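Local coordinates for tudor domain-containing protein 1 (Mus musculus, PDB 4B9W), which acts in the germline piRNA pathway that represses transposable elements, binding arginine-methylated Piwi proteins through its Tudor domains, of which this is the third, extended one, at residues W82-V87 against L124-M129. Sequence-based numbering, arbitrary orientation.
Sequences WYRALV and LPFQGM
The carbonyl oxygen of L124 is gripped by both terminal nitrogens of R84, which meet it end-on. From NH1 of R84 to O of L124 the distance is 2.8 Å and the N-H...O angle 161°, a nearly straight bond with the donor tilted modestly from the carbonyl plane. The second bond, from NH2 of R84 to the same O of L124, is longer at 3.2 Å and more bent, and its donor stands well above that plane, on the same face as NH1. The oxygen lies in the guanidinium plane. NH2 of R84 also makes a weak bond to O of P125, a carbonyl that accepts NE2 of Q127 at 3.0 Å as well. The arginine chain is bent at chi3 (-70°), and the guanidinium ends with its edge toward the L124 and P125 carbonyls. The contact joins the SH3-like Tudor barrel, whose five-stranded antiparallel sheet has strand 81-90 at its middle, to the loop that leads into strand 129-133 of the mixed sheet, the second, staphylococcal-nuclease-like half of an extended Tudor domain. Y83, on the same strand, packs on the modified side chain of the bound peptide. The F126 ring brings its edge over one face of the guanidinium, with planes 82° apart and CE1 of F126 3.6 Å from NH1 of R84. W8 stacks on F126, while D102 forms a salt bridge with NH2 of R84 and accepts the backbone N of Q127. A methionine here, with no N-H to offer, would probably leave the L124 carbonyl without its two-nitrogen grip and D102 without this charged mate, and the loop less firmly held to the strand. Farther along the strand, CD1 of L86 reaches the F126 ring edge, 4.3 Å from CE2 of F126, in a looser apolar contact.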
loop_
_atom_site.group_PDB
_atom_site.type_symbol
_atom_site.label_atom_id
_atom_site.label_comp_id
_atom_site.label_asym_id
_atom_site.label_seq_id
_atom_site.Cartn_x
_atom_site.Cartn_y
_atom_site.Cartn_z
ATOM N N TRP A 82 21.904 -3.589 -8.189
ATOM C CA TRP A 82 21.120 -4.498 -7.350
ATOM C C TRP A 82 21.032 -4.034 -5.900
ATOM O O TRP A 82 21.979 -3.482 -5.341
ATOM C CB TRP A 82 21.691 -5.889 -7.462
ATOM C CG TRP A 82 21.557 -6.431 -8.867
ATOM C CD1 TRP A 82 22.299 -6.081 -10.002
ATOM C CD2 TRP A 82 20.589 -7.430 -9.343
ATOM N NE1 TRP A 82 21.872 -6.771 -11.102
ATOM C CE2 TRP A 82 20.852 -7.599 -10.784
ATOM C CE3 TRP A 82 19.557 -8.147 -8.754
ATOM C CZ2 TRP A 82 20.124 -8.484 -11.562
ATOM C CZ3 TRP A 82 18.829 -9.042 -9.551
ATOM C CH2 TRP A 82 19.116 -9.213 -10.916
ATOM N N TYR A 83 19.874 -4.214 -5.273
ATOM C CA TYR A 83 19.756 -3.900 -3.858
ATOM C C TYR A 83 18.943 -4.966 -3.137
ATOM O O TYR A 83 18.309 -5.809 -3.764
ATOM C CB TYR A 83 19.091 -2.536 -3.676
ATOM C CG TYR A 83 19.883 -1.394 -4.270
ATOM C CD1 TYR A 83 20.902 -0.798 -3.553
ATOM C CD2 TYR A 83 19.615 -0.929 -5.563
ATOM C CE1 TYR A 83 21.645 0.235 -4.084
ATOM C CE2 TYR A 83 20.347 0.120 -6.110
ATOM C CZ TYR A 83 21.356 0.701 -5.357
ATOM O OH TYR A 83 22.104 1.735 -5.869
ATOM N N ARG A 84 18.959 -4.893 -1.812
ATOM C CA ARG A 84 18.163 -5.771 -0.973
ATOM C C ARG A 84 16.693 -5.406 -1.096
ATOM O O ARG A 84 16.348 -4.233 -1.238
ATOM C CB ARG A 84 18.609 -5.676 0.475
ATOM C CG ARG A 84 20.071 -6.075 0.683
ATOM C CD ARG A 84 20.370 -6.347 2.129
ATOM N NE ARG A 84 20.349 -5.140 2.961
ATOM C CZ ARG A 84 20.547 -5.144 4.274
ATOM N NH1 ARG A 84 20.772 -6.285 4.913
ATOM N NH2 ARG A 84 20.499 -4.006 4.965
ATOM N N ALA A 85 15.840 -6.421 -1.065
ATOM C CA ALA A 85 14.420 -6.215 -1.238
ATOM C C ALA A 85 13.606 -7.339 -0.578
ATOM O O ALA A 85 14.136 -8.406 -0.264
ATOM C CB ALA A 85 14.111 -6.126 -2.718
ATOM N N LEU A 86 12.322 -7.042 -0.327
ATOM C CA LEU A 86 11.314 -7.998 0.069
ATOM C C LEU A 86 10.216 -8.029 -0.994
ATOM O O LEU A 86 9.784 -6.978 -1.506
ATOM C CB LEU A 86 10.684 -7.616 1.427
ATOM C CG LEU A 86 11.459 -7.815 2.724
ATOM C CD1 LEU A 86 10.757 -7.064 3.868
ATOM C CD2 LEU A 86 11.639 -9.298 3.071
ATOM N N VAL A 87 9.749 -9.236 -1.312
ATOM C CA VAL A 87 8.613 -9.403 -2.206
ATOM C C VAL A 87 7.350 -8.816 -1.544
ATOM O O VAL A 87 6.933 -9.241 -0.457
ATOM C CB VAL A 87 8.430 -10.888 -2.582
ATOM C CG1 VAL A 87 7.160 -11.109 -3.397
ATOM C CG2 VAL A 87 9.655 -11.384 -3.340
ATOM N N LEU A 124 23.528 -6.848 8.157
ATOM C CA LEU A 124 23.286 -5.428 8.334
ATOM C C LEU A 124 21.769 -5.197 8.470
ATOM O O LEU A 124 20.986 -5.699 7.673
ATOM C CB LEU A 124 23.839 -4.659 7.143
ATOM C CG LEU A 124 23.814 -3.141 7.197
ATOM C CD1 LEU A 124 24.870 -2.597 8.167
ATOM C CD2 LEU A 124 24.005 -2.603 5.788
ATOM N N PRO A 125 21.340 -4.475 9.513
ATOM C CA PRO A 125 19.895 -4.215 9.627
ATOM C C PRO A 125 19.387 -3.470 8.408
ATOM O O PRO A 125 20.132 -2.690 7.813
ATOM C CB PRO A 125 19.781 -3.333 10.891
ATOM C CG PRO A 125 21.031 -3.619 11.662
ATOM C CD PRO A 125 22.098 -3.981 10.673
ATOM N N PHE A 126 18.124 -3.692 8.052
ATOM C CA PHE A 126 17.492 -2.919 6.992
ATOM C C PHE A 126 17.444 -1.436 7.356
ATOM O O PHE A 126 17.079 -1.063 8.472
ATOM C CB PHE A 126 16.097 -3.469 6.639
ATOM C CG PHE A 126 16.097 -4.873 6.052
ATOM C CD1 PHE A 126 17.278 -5.543 5.709
ATOM C CD2 PHE A 126 14.884 -5.534 5.823
ATOM C CE1 PHE A 126 17.238 -6.822 5.173
ATOM C CE2 PHE A 126 14.851 -6.820 5.283
ATOM C CZ PHE A 126 16.024 -7.464 4.968
ATOM N N GLN A 127 17.823 -0.596 6.390
ATOM C CA GLN A 127 18.187 0.813 6.668
ATOM C C GLN A 127 17.139 1.838 6.260
ATOM O O GLN A 127 17.243 2.981 6.656
ATOM C CB GLN A 127 19.489 1.175 5.961
ATOM C CG GLN A 127 20.725 0.479 6.476
ATOM C CD GLN A 127 21.072 0.838 7.905
ATOM O OE1 GLN A 127 20.997 1.998 8.299
ATOM N NE2 GLN A 127 21.471 -0.167 8.695
ATOM N N GLY A 128 16.158 1.448 5.450
ATOM C CA GLY A 128 15.078 2.341 5.065
ATOM C C GLY A 128 13.996 2.313 6.129
ATOM O O GLY A 128 13.074 1.475 6.097
ATOM N N MET A 129 14.116 3.228 7.081
ATOM C CA MET A 129 13.234 3.237 8.236
ATOM C C MET A 129 12.029 4.105 7.958
ATOM O O MET A 129 12.197 5.308 7.705
ATOM C CB MET A 129 14.006 3.794 9.440
ATOM C CG MET A 129 15.188 2.926 9.850
ATOM S SD MET A 129 14.656 1.229 10.205
ATOM C CE MET A 129 13.248 1.542 11.293
#